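Local coordinates for transthyretin-like protein (Klebsiella pneumoniae subsp. pneumoniae, PDB 3QVA) that probably catalyses the hydrolysis of 5-hydroxyisourate to 2-oxo-4-hydroxy-4-carboxy-5-ureidoimidazoline in purine metabolism, working as a homotetramer, at residues A[14-19]-A[65-70]; A[38-43]-A[51-56]; A[101-104]-A[109-112]. All coordinates share one frame; numbering follows the deposited sequence.

Interaction 1. Residues A[14-19]-A[65-70]; sequences THILDI and LTAETG
Ile-16 reaches Ala-67 with the very end of its longer branch: CD1 of Ile-16 lies 3.8 Å from CB of Ala-67, methyl against methyl. The torsions explain the reach. CG1 stands beside the backbone N and opposite the carbonyl carbon (chi1 -53°), and the next bond is extended (chi2 -168°), which carries CD1 straight out from its own strand, while CG2 lies beside the carbonyl carbon, opposite the backbone N. Two residues back on each strand, Thr-14 and Leu-65 meet more loosely, with CB of Thr-14 and CD1 of Leu-65 4.4 Å apart. The CA atoms of Ile-16 and Ala-67 are 8.8 Å apart, too far for backbone pairing and right for facing layers: this is the interior of the transthyretin-type beta sandwich, where strand 12-18 of one sheet looks across at strand 62-67 of the other. Every residue that touches here is buried. The one polar side-chain atom among the four touching residues, OG1 of Thr-14, is satisfied within its own sheet by a hydrogen bond to the carbonyl oxygen of Leu-101. Val-30, from the sheet of Ala-67, lies against both Ile-16 and Leu-65, and Ile-105 and Phe-89 add further apolar surface. After Ala-67 comes an inverse gamma turn centred on Glu-68, whose weak bond runs from Thr-69 N to Ala-67 O, and Glu-68 occupies the N-cap position of helix 69-75.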
ATOM      1  N   THR A  14      15.387  -6.440  -5.508  1.00 16.14           N
ATOM      2  CA  THR A  14      14.473  -5.452  -4.945  1.00 15.30           C
ATOM      3  C   THR A  14      14.533  -4.125  -5.686  1.00 15.25           C
ATOM      4  O   THR A  14      15.424  -3.883  -6.516  1.00 15.15           O
ATOM      5  CB  THR A  14      14.665  -5.256  -3.406  1.00 15.22           C
ATOM      6  OG1 THR A  14      13.522  -4.578  -2.863  1.00 13.91           O
ATOM      7  CG2 THR A  14      15.921  -4.454  -3.099  1.00 15.18           C
ATOM      8  N   HIS A  15      13.550  -3.286  -5.378  1.00 15.14           N
ATOM      9  CA  HIS A  15      13.399  -1.970  -5.946  1.00 15.11           C
ATOM     10  C   HIS A  15      12.740  -1.168  -4.837  1.00 14.64           C
ATOM     11  O   HIS A  15      11.756  -1.615  -4.256  1.00 14.35           O
ATOM     12  CB  HIS A  15      12.498  -2.066  -7.184  1.00 15.63           C
ATOM     13  CG  HIS A  15      12.256  -0.761  -7.879  1.00 18.30           C
ATOM     14  ND1 HIS A  15      11.130  -0.531  -8.640  1.00 20.68           N
ATOM     15  CD2 HIS A  15      12.995   0.372  -7.947  1.00 19.87           C
ATOM     16  CE1 HIS A  15      11.183   0.689  -9.143  1.00 20.69           C
ATOM     17  NE2 HIS A  15      12.307   1.257  -8.743  1.00 20.61           N
ATOM     18  N   ILE A  16      13.308  -0.014  -4.502  1.00 13.57           N
ATOM     19  CA  ILE A  16      12.750   0.811  -3.443  1.00 13.58           C
ATOM     20  C   ILE A  16      12.334   2.157  -4.011  1.00 13.92           C
ATOM     21  O   ILE A  16      13.135   2.867  -4.613  1.00 13.68           O
ATOM     22  CB  ILE A  16      13.724   0.985  -2.242  1.00 13.70           C
ATOM     23  CG1 ILE A  16      14.190  -0.385  -1.732  1.00 13.37           C
ATOM     24  CG2 ILE A  16      13.055   1.789  -1.131  1.00 13.71           C
ATOM     25  CD1 ILE A  16      14.925  -0.357  -0.385  1.00 14.31           C
ATOM     26  N   LEU A  17      11.060   2.481  -3.839  1.00 14.18           N
ATOM     27  CA  LEU A  17      10.526   3.756  -4.279  1.00 14.60           C
ATOM     28  C   LEU A  17      10.073   4.568  -3.078  1.00 14.16           C
ATOM     29  O   LEU A  17       9.389   4.051  -2.198  1.00 13.52           O
ATOM     30  CB  LEU A  17       9.341   3.516  -5.210  1.00 15.17           C
ATOM     31  CG  LEU A  17       9.714   2.926  -6.569  1.00 17.51           C
ATOM     32  CD1 LEU A  17       8.596   2.062  -7.074  1.00 20.38           C
ATOM     33  CD2 LEU A  17      10.072   4.031  -7.568  1.00 18.69           C
ATOM     34  N   ASP A  18      10.451   5.840  -3.044  1.00 13.74           N
ATOM     35  CA  ASP A  18       9.951   6.746  -2.021  1.00 14.27           C
ATOM     36  C   ASP A  18       8.667   7.369  -2.548  1.00 14.42           C
ATOM     37  O   ASP A  18       8.698   8.296  -3.368  1.00 14.51           O
ATOM     38  CB  ASP A  18      10.986   7.826  -1.672  1.00 14.62           C
ATOM     39  CG  ASP A  18      10.499   8.789  -0.584  1.00 15.76           C
ATOM     40  OD1 ASP A  18       9.370   8.632  -0.066  1.00 16.29           O
ATOM     41  OD2 ASP A  18      11.255   9.724  -0.233  1.00 19.19           O
ATOM     42  N   ILE A  19       7.530   6.855  -2.079  1.00 14.39           N
ATOM     43  CA  ILE A  19       6.248   7.317  -2.595  1.00 15.02           C
ATOM     44  C   ILE A  19       5.849   8.680  -2.024  1.00 15.34           C
ATOM     45  O   ILE A  19       4.895   9.285  -2.492  1.00 15.00           O
ATOM     46  CB  ILE A  19       5.119   6.269  -2.430  1.00 15.02           C
ATOM     47  CG1 ILE A  19       4.684   6.155  -0.964  1.00 15.62           C
ATOM     48  CG2 ILE A  19       5.559   4.916  -3.025  1.00 15.77           C
ATOM     49  CD1 ILE A  19       3.399   5.331  -0.764  1.00 16.62           C
ATOM     50  N   LEU A  65      14.754  -9.979   4.298  1.00 17.71           N
ATOM     51  CA  LEU A  65      15.329  -8.807   3.631  1.00 16.68           C
ATOM     52  C   LEU A  65      15.039  -7.583   4.468  1.00 15.83           C
ATOM     53  O   LEU A  65      13.887  -7.318   4.772  1.00 15.23           O
ATOM     54  CB  LEU A  65      14.699  -8.582   2.256  1.00 16.86           C
ATOM     55  CG  LEU A  65      15.346  -8.934   0.924  1.00 18.26           C
ATOM     56  CD1 LEU A  65      14.514  -8.272  -0.176  1.00 17.57           C
ATOM     57  CD2 LEU A  65      16.804  -8.494   0.821  1.00 16.74           C
ATOM     58  N   THR A  66      16.072  -6.829   4.830  1.00 14.63           N
ATOM     59  CA  THR A  66      15.879  -5.675   5.694  1.00 14.13           C
ATOM     60  C   THR A  66      16.414  -4.402   5.060  1.00 13.57           C
ATOM     61  O   THR A  66      17.618  -4.285   4.813  1.00 13.62           O
ATOM     62  CB  THR A  66      16.554  -5.886   7.065  1.00 13.99           C
ATOM     63  OG1 THR A  66      16.058  -7.098   7.654  1.00 14.60           O
ATOM     64  CG2 THR A  66      16.268  -4.704   7.999  1.00 14.88           C
ATOM     65  N   ALA A  67      15.517  -3.449   4.820  1.00 12.67           N
ATOM     66  CA  ALA A  67      15.903  -2.156   4.258  1.00 12.11           C
ATOM     67  C   ALA A  67      16.043  -1.144   5.381  1.00 11.83           C
ATOM     68  O   ALA A  67      15.153  -1.001   6.215  1.00 11.44           O
ATOM     69  CB  ALA A  67      14.877  -1.682   3.226  1.00 11.98           C
ATOM     70  N   GLU A  68      17.177  -0.450   5.414  1.00 11.96           N
ATOM     71  CA  GLU A  68      17.441   0.494   6.483  1.00 12.23           C
ATOM     72  C   GLU A  68      16.803   1.839   6.147  1.00 12.11           C
ATOM     73  O   GLU A  68      17.477   2.824   5.849  1.00 12.40           O
ATOM     74  CB  GLU A  68      18.950   0.605   6.727  1.00 12.60           C
ATOM     75  CG  GLU A  68      19.551  -0.702   7.250  1.00 14.60           C
ATOM     76  CD  GLU A  68      19.083  -1.033   8.655  1.00 17.64           C
ATOM     77  OE1 GLU A  68      18.941  -0.096   9.462  1.00 19.60           O
ATOM     78  OE2 GLU A  68      18.860  -2.230   8.956  1.00 19.58           O
ATOM     79  N   THR A  69      15.479   1.864   6.200  1.00 11.90           N
ATOM     80  CA  THR A  69      14.709   3.010   5.738  1.00 12.15           C
ATOM     81  C   THR A  69      14.784   4.202   6.693  1.00 12.34           C
ATOM     82  O   THR A  69      14.881   5.358   6.251  1.00 12.36           O
ATOM     83  CB  THR A  69      13.242   2.621   5.498  1.00 11.95           C
ATOM     84  OG1 THR A  69      12.704   2.043   6.692  1.00 12.60           O
ATOM     85  CG2 THR A  69      13.149   1.598   4.364  1.00 12.71           C
ATOM     86  N   GLY A  70      14.763   3.923   7.996  1.00 12.55           N
ATOM     87  CA  GLY A  70      14.800   4.979   9.009  1.00 13.71           C
ATOM     88  C   GLY A  70      16.084   5.782   8.922  1.00 14.41           C
ATOM     89  O   GLY A  70      16.057   7.020   8.974  1.00 14.89           O
TER

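Interaction 2. Residues A[38-43]-A[51-56]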
ATOM      1  N   THR A  38      23.785 -13.256   8.136  1.00 28.51           N
ATOM      2  CA  THR A  38      23.632 -12.313   7.030  1.00 27.72           C
ATOM      3  C   THR A  38      24.418 -12.766   5.808  1.00 26.45           C
ATOM      4  O   THR A  38      25.620 -13.044   5.884  1.00 26.67           O
ATOM      5  CB  THR A  38      23.878 -10.821   7.424  1.00 28.09           C
ATOM      6  OG1 THR A  38      24.233 -10.055   6.259  1.00 29.36           O
ATOM      7  CG2 THR A  38      24.957 -10.685   8.487  1.00 28.99           C
ATOM      8  N   LEU A  39      23.705 -12.868   4.692  1.00 24.57           N
ATOM      9  CA  LEU A  39      24.219 -13.426   3.451  1.00 23.12           C
ATOM     10  C   LEU A  39      24.731 -12.345   2.514  1.00 22.17           C
ATOM     11  O   LEU A  39      25.617 -12.589   1.688  1.00 21.79           O
ATOM     12  CB  LEU A  39      23.112 -14.218   2.752  1.00 23.42           C
ATOM     13  CG  LEU A  39      22.927 -15.717   3.031  1.00 24.87           C
ATOM     14  CD1 LEU A  39      23.264 -16.135   4.466  1.00 25.48           C
ATOM     15  CD2 LEU A  39      21.520 -16.144   2.651  1.00 24.87           C
ATOM     16  N   ALA A  40      24.154 -11.153   2.640  1.00 20.38           N
ATOM     17  CA  ALA A  40      24.486 -10.037   1.773  1.00 19.32           C
ATOM     18  C   ALA A  40      24.109  -8.726   2.433  1.00 18.62           C
ATOM     19  O   ALA A  40      23.183  -8.673   3.243  1.00 18.29           O
ATOM     20  CB  ALA A  40      23.776 -10.176   0.428  1.00 19.21           C
ATOM     21  N   ASN A  41      24.850  -7.678   2.094  1.00 17.87           N
ATOM     22  CA  ASN A  41      24.533  -6.321   2.507  1.00 17.67           C
ATOM     23  C   ASN A  41      24.877  -5.423   1.336  1.00 17.34           C
ATOM     24  O   ASN A  41      26.044  -5.336   0.936  1.00 16.94           O
ATOM     25  CB  ASN A  41      25.320  -5.931   3.766  1.00 17.90           C
ATOM     26  CG  ASN A  41      24.858  -4.612   4.362  1.00 19.13           C
ATOM     27  OD1 ASN A  41      23.682  -4.441   4.694  1.00 21.19           O
ATOM     28  ND2 ASN A  41      25.783  -3.665   4.498  1.00 18.96           N
ATOM     29  N   LEU A  42      23.854  -4.789   0.760  1.00 16.61           N
ATOM     30  CA  LEU A  42      24.015  -4.033  -0.479  1.00 16.47           C
ATOM     31  C   LEU A  42      23.297  -2.687  -0.409  1.00 16.39           C
ATOM     32  O   LEU A  42      22.660  -2.376   0.601  1.00 16.43           O
ATOM     33  CB  LEU A  42      23.560  -4.873  -1.688  1.00 16.03           C
ATOM     34  CG  LEU A  42      24.325  -6.191  -1.905  1.00 15.80           C
ATOM     35  CD1 LEU A  42      23.656  -7.085  -2.931  1.00 16.27           C
ATOM     36  CD2 LEU A  42      25.771  -5.904  -2.305  1.00 15.76           C
ATOM     37  N   VAL A  43      23.437  -1.876  -1.459  1.00 16.47           N
ATOM     38  CA  VAL A  43      22.865  -0.527  -1.476  1.00 16.77           C
ATOM     39  C   VAL A  43      22.134  -0.285  -2.793  1.00 16.89           C
ATOM     40  O   VAL A  43      22.622  -0.665  -3.860  1.00 16.73           O
ATOM     41  CB  VAL A  43      23.944   0.569  -1.250  1.00 17.15           C
ATOM     42  CG1 VAL A  43      23.306   1.927  -1.049  1.00 17.50           C
ATOM     43  CG2 VAL A  43      24.778   0.248  -0.050  1.00 17.87           C
ATOM     44  N   ALA A  51      19.948  -5.533  -8.179  1.00 17.88           N
ATOM     45  CA  ALA A  51      19.625  -6.555  -9.182  1.00 18.75           C
ATOM     46  C   ALA A  51      19.676  -7.988  -8.665  1.00 19.31           C
ATOM     47  O   ALA A  51      18.893  -8.838  -9.105  1.00 19.64           O
ATOM     48  CB  ALA A  51      20.517  -6.400 -10.417  1.00 18.94           C
ATOM     49  N   THR A  52      20.595  -8.253  -7.741  1.00 19.98           N
ATOM     50  CA  THR A  52      20.764  -9.587  -7.161  1.00 20.62           C
ATOM     51  C   THR A  52      21.446  -9.523  -5.793  1.00 20.66           C
ATOM     52  O   THR A  52      22.261  -8.633  -5.540  1.00 20.59           O
ATOM     53  CB  THR A  52      21.542 -10.541  -8.119  1.00 20.97           C
ATOM     54  OG1 THR A  52      21.535 -11.876  -7.592  1.00 21.95           O
ATOM     55  CG2 THR A  52      22.984 -10.060  -8.336  1.00 21.53           C
ATOM     56  N   PHE A  53      21.099 -10.462  -4.913  1.00 20.86           N
ATOM     57  CA  PHE A  53      21.707 -10.544  -3.585  1.00 21.54           C
ATOM     58  C   PHE A  53      22.668 -11.716  -3.461  1.00 23.07           C
ATOM     59  O   PHE A  53      23.172 -12.002  -2.374  1.00 23.21           O
ATOM     60  CB  PHE A  53      20.633 -10.628  -2.497  1.00 20.72           C
ATOM     61  CG  PHE A  53      19.959  -9.314  -2.216  1.00 18.19           C
ATOM     62  CD1 PHE A  53      20.435  -8.473  -1.213  1.00 16.45           C
ATOM     63  CD2 PHE A  53      18.856  -8.916  -2.958  1.00 17.21           C
ATOM     64  CE1 PHE A  53      19.817  -7.248  -0.956  1.00 15.19           C
ATOM     65  CE2 PHE A  53      18.232  -7.699  -2.709  1.00 16.85           C
ATOM     66  CZ  PHE A  53      18.712  -6.862  -1.707  1.00 15.07           C
ATOM     67  N   SER A  54      22.919 -12.385  -4.582  1.00 24.90           N
ATOM     68  CA  SER A  54      23.754 -13.584  -4.602  1.00 26.68           C
ATOM     69  C   SER A  54      24.344 -13.805  -5.990  1.00 28.10           C
ATOM     70  O   SER A  54      23.713 -13.472  -6.998  1.00 28.52           O
ATOM     71  CB  SER A  54      22.932 -14.805  -4.183  1.00 26.85           C
ATOM     72  OG  SER A  54      21.853 -15.019  -5.084  1.00 26.85           O
ATOM     73  N   ALA A  55      25.552 -14.363  -6.033  1.00 29.55           N
ATOM     74  CA  ALA A  55      26.207 -14.702  -7.296  1.00 30.90           C
ATOM     75  C   ALA A  55      25.486 -15.851  -8.001  1.00 31.74           C
ATOM     76  O   ALA A  55      25.322 -15.835  -9.226  1.00 32.24           O
ATOM     77  CB  ALA A  55      27.677 -15.044  -7.065  1.00 31.01           C
ATOM     78  N   ALA A  56      25.057 -16.841  -7.220  1.00 32.51           N
ATOM     79  CA  ALA A  56      24.280 -17.971  -7.727  1.00 33.36           C
ATOM     80  C   ALA A  56      22.860 -17.911  -7.151  1.00 33.85           C
ATOM     81  O   ALA A  56      22.640 -17.248  -6.137  1.00 33.83           O
ATOM     82  CB  ALA A  56      24.964 -19.287  -7.355  1.00 33.37           C
TER
HETATM   83  O   HOH W   1      25.059 -13.527  -0.957  1.00 27.76           O
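Leu-42 and Phe-53 pass one another running in contrary senses, CD1 of Leu-42 resting 3.9 Å from CD1 of the phenylalanine ring. They join strand 37-43, the outermost of its sheet on this side within the chain, which carries a classic beta bulge at Leu-39 and Ala-40 opposite Leu-32, to the irregular loop after strand 49-50. The loop folds over the margin of the transthyretin-type sandwich, and its phenyl ring enters between the layers, meeting Val-30 and Leu-65 of one sheet and Leu-12 and Thr-14 of the other. The close packing is concentrated at this ring and its flanking carbonyls. CB of Ala-40 comes up to the ring edge, near the ring plane, 4.1 Å from CD1 of Phe-53, and the same methyl lies 3.4 Å from the carbonyl oxygen of Phe-53. CG of Leu-42 is beside its backbone N (chi1 -60°), and with an extended second torsion (chi2 169°) this brings CD1 to within 3.3 Å of the oxygen of Thr-52. Methyl groups thus meet carbonyl oxygens as well as carbon.

Toward the solvent the character changes. Past Ala-40 the two backbones are linked through a water that donates to Leu-39 O at 2.9 Å and to Phe-53 O at 2.8 Å, joining the bulge residue Leu-39 to the loop. Farther out, where Ala-55 and Ala-56 are exposed, the loop holds its shape with its own side chains. OG1 of Thr-52 donates to a lone pair of Ser-54 O, in the carbonyl plane, at 2.8 Å; OG of Ser-54 donates in turn to Ala-56 O over 2.6 Å, tilted 31° from that carbonyl's plane.

Interaction 3. Residues A[101-104]-A[109-112]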
ATOM      1  N   LEU A 101      10.973  -8.427  -4.753  1.00 17.63           N
ATOM      2  CA  LEU A 101      10.243  -7.980  -3.569  1.00 17.13           C
ATOM      3  C   LEU A 101      10.515  -6.501  -3.288  1.00 16.43           C
ATOM      4  O   LEU A 101      11.444  -6.174  -2.540  1.00 16.52           O
ATOM      5  CB  LEU A 101      10.611  -8.849  -2.357  1.00 17.36           C
ATOM      6  CG  LEU A 101      10.388 -10.367  -2.447  1.00 18.03           C
ATOM      7  CD1 LEU A 101      10.948 -11.065  -1.223  1.00 18.03           C
ATOM      8  CD2 LEU A 101       8.917 -10.716  -2.617  1.00 19.22           C
ATOM      9  N   PRO A 102       9.714  -5.602  -3.898  1.00 15.60           N
ATOM     10  CA  PRO A 102       9.927  -4.171  -3.727  1.00 14.92           C
ATOM     11  C   PRO A 102       9.523  -3.646  -2.356  1.00 14.09           C
ATOM     12  O   PRO A 102       8.767  -4.305  -1.632  1.00 14.17           O
ATOM     13  CB  PRO A 102       9.033  -3.540  -4.811  1.00 15.14           C
ATOM     14  CG  PRO A 102       8.732  -4.669  -5.768  1.00 15.94           C
ATOM     15  CD  PRO A 102       8.675  -5.877  -4.905  1.00 15.56           C
ATOM     16  N   PHE A 103      10.054  -2.471  -2.021  1.00 13.14           N
ATOM     17  CA  PHE A 103       9.657  -1.695  -0.850  1.00 12.84           C
ATOM     18  C   PHE A 103       9.089  -0.373  -1.355  1.00 12.56           C
ATOM     19  O   PHE A 103       9.797   0.385  -2.020  1.00 13.38           O
ATOM     20  CB  PHE A 103      10.878  -1.349   0.013  1.00 12.53           C
ATOM     21  CG  PHE A 103      11.521  -2.523   0.710  1.00 12.40           C
ATOM     22  CD1 PHE A 103      11.238  -2.789   2.049  1.00 12.33           C
ATOM     23  CD2 PHE A 103      12.449  -3.326   0.048  1.00 12.29           C
ATOM     24  CE1 PHE A 103      11.843  -3.856   2.718  1.00 13.15           C
ATOM     25  CE2 PHE A 103      13.061  -4.403   0.705  1.00 12.33           C
ATOM     26  CZ  PHE A 103      12.757  -4.667   2.046  1.00 12.82           C
ATOM     27  N   LEU A 104       7.836  -0.085  -1.035  1.00 12.00           N
ATOM     28  CA  LEU A 104       7.266   1.231  -1.323  1.00 11.71           C
ATOM     29  C   LEU A 104       7.261   1.981  -0.009  1.00 11.33           C
ATOM     30  O   LEU A 104       6.519   1.622   0.899  1.00 11.75           O
ATOM     31  CB  LEU A 104       5.844   1.108  -1.882  1.00 12.02           C
ATOM     32  CG  LEU A 104       5.620   0.177  -3.072  1.00 13.40           C
ATOM     33  CD1 LEU A 104       4.184   0.299  -3.567  1.00 15.84           C
ATOM     34  CD2 LEU A 104       6.602   0.464  -4.194  1.00 14.38           C
ATOM     35  N   GLY A 109       4.653   5.374   6.465  1.00 11.58           N
ATOM     36  CA  GLY A 109       4.167   4.026   6.142  1.00 12.06           C
ATOM     37  C   GLY A 109       4.980   3.359   5.067  1.00 11.97           C
ATOM     38  O   GLY A 109       5.743   4.011   4.347  1.00 12.64           O
ATOM     39  N   TRP A 110       4.848   2.041   4.969  1.00 11.48           N
ATOM     40  CA  TRP A 110       5.541   1.325   3.916  1.00 11.21           C
ATOM     41  C   TRP A 110       4.820   0.046   3.556  1.00 11.52           C
ATOM     42  O   TRP A 110       3.979  -0.450   4.323  1.00 11.36           O
ATOM     43  CB  TRP A 110       7.014   1.065   4.283  1.00 10.84           C
ATOM     44  CG  TRP A 110       7.239   0.076   5.402  1.00 10.98           C
ATOM     45  CD1 TRP A 110       7.221   0.331   6.740  1.00 11.77           C
ATOM     46  CD2 TRP A 110       7.547  -1.313   5.259  1.00 11.52           C
ATOM     47  NE1 TRP A 110       7.488  -0.823   7.445  1.00 11.99           N
ATOM     48  CE2 TRP A 110       7.693  -1.845   6.558  1.00 12.66           C
ATOM     49  CE3 TRP A 110       7.714  -2.161   4.154  1.00 12.80           C
ATOM     50  CZ2 TRP A 110       7.997  -3.192   6.788  1.00 13.43           C
ATOM     51  CZ3 TRP A 110       8.022  -3.500   4.380  1.00 14.17           C
ATOM     52  CH2 TRP A 110       8.155  -4.001   5.692  1.00 13.16           C
ATOM     53  N   SER A 111       5.143  -0.469   2.377  1.00 12.16           N
ATOM     54  CA  SER A 111       4.537  -1.698   1.891  1.00 13.06           C
ATOM     55  C   SER A 111       5.496  -2.551   1.073  1.00 13.22           C
ATOM     56  O   SER A 111       6.530  -2.087   0.573  1.00 12.54           O
ATOM     57  CB  SER A 111       3.278  -1.388   1.078  1.00 13.99           C
ATOM     58  OG  SER A 111       3.599  -0.837  -0.178  1.00 17.18           O
ATOM     59  N   THR A 112       5.138  -3.818   0.952  1.00 12.93           N
ATOM     60  CA  THR A 112       5.842  -4.720   0.068  1.00 13.51           C
ATOM     61  C   THR A 112       4.839  -5.620  -0.641  1.00 14.04           C
ATOM     62  O   THR A 112       3.673  -5.704  -0.248  1.00 13.59           O
ATOM     63  CB  THR A 112       6.893  -5.556   0.833  1.00 13.57           C
ATOM     64  OG1 THR A 112       7.708  -6.267  -0.104  1.00 13.53           O
ATOM     65  CG2 THR A 112       6.226  -6.543   1.798  1.00 14.68           C
TER
HETATM   66  O   HOH W   2       3.217   2.169   1.058  1.00 22.83           O
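Leu-104 and Ser-111 exchange two backbone hydrogen bonds, one in each direction. Leu-104 N donates to Ser-111 O, and Ser-111 N returns a bond to Leu-104 O, each 2.9 Å long; the first is the straighter, with 166° at the hydrogen. Neighbouring CA-H groups add to both acceptors: CA of Phe-103 approaches Ser-111 O, and CA of Trp-110 lies 3.2 Å from Leu-104 O. A water offers Leu-104 O a further, weak bond and is weakly linked to Ser-111 OG. Pro-102 has no N-H to give, but its carbonyl oxygen is taken by a side chain: OG1 of Thr-112 donates to it over 2.7 Å, nearly along the C=O axis. The first torsion of the threonine (chi1 -171°) puts OG1 opposite the backbone N and beside the carbonyl carbon, from where it meets Pro-102 O. This is the beta hairpin of strands 99-106 and 109-113, the last in the chain, and Leu-104 with Ser-111 form an antiparallel hydrogen-bonded pair in it. The backbone of Phe-103 is bonded on the other flank, to His-15 and Leu-17 of strand 12-18. Strand 109-113 in turn pairs antiparallel with a strand of the fourth subunit, continuing the sheet across the interface, as in the transthyretin dimer. On the face of Leu-104 and Ser-111, the serine OG sits 3.4 Å from CB of the leucine. On the face of Phe-103 and Thr-112, the ring of Phe-103 runs alongside the indole of Trp-110 in the same sense, with CD1 of the phenylalanine 4.0 Å from CZ3 of the indole. That indole also meets Phe-82, and Trp-110 of the fourth subunit, edge-to-face.

How the interactions relate
Interactions 1 and 3 are close neighbours, their centres about 7 Å apart, because strands 12-18 and 99-106 run parallel and adjacent in one sheet. Through interaction 1 that layer packs on the opposing sheet; through strand 109-113 of interaction 3 it joins the sheet of another subunit of the tetramer. Interaction 2, which closes the margin of the sandwich, lies about 15 Å from interaction 1 and about 18 Å from interaction 3, between centres, across the middle of the chain from the latter. Phe-53 connects it to interaction 1 through Thr-14 and Leu-65. Along the sequence, both segments of interaction 2 fall between those of interaction 1, and interaction 3 follows.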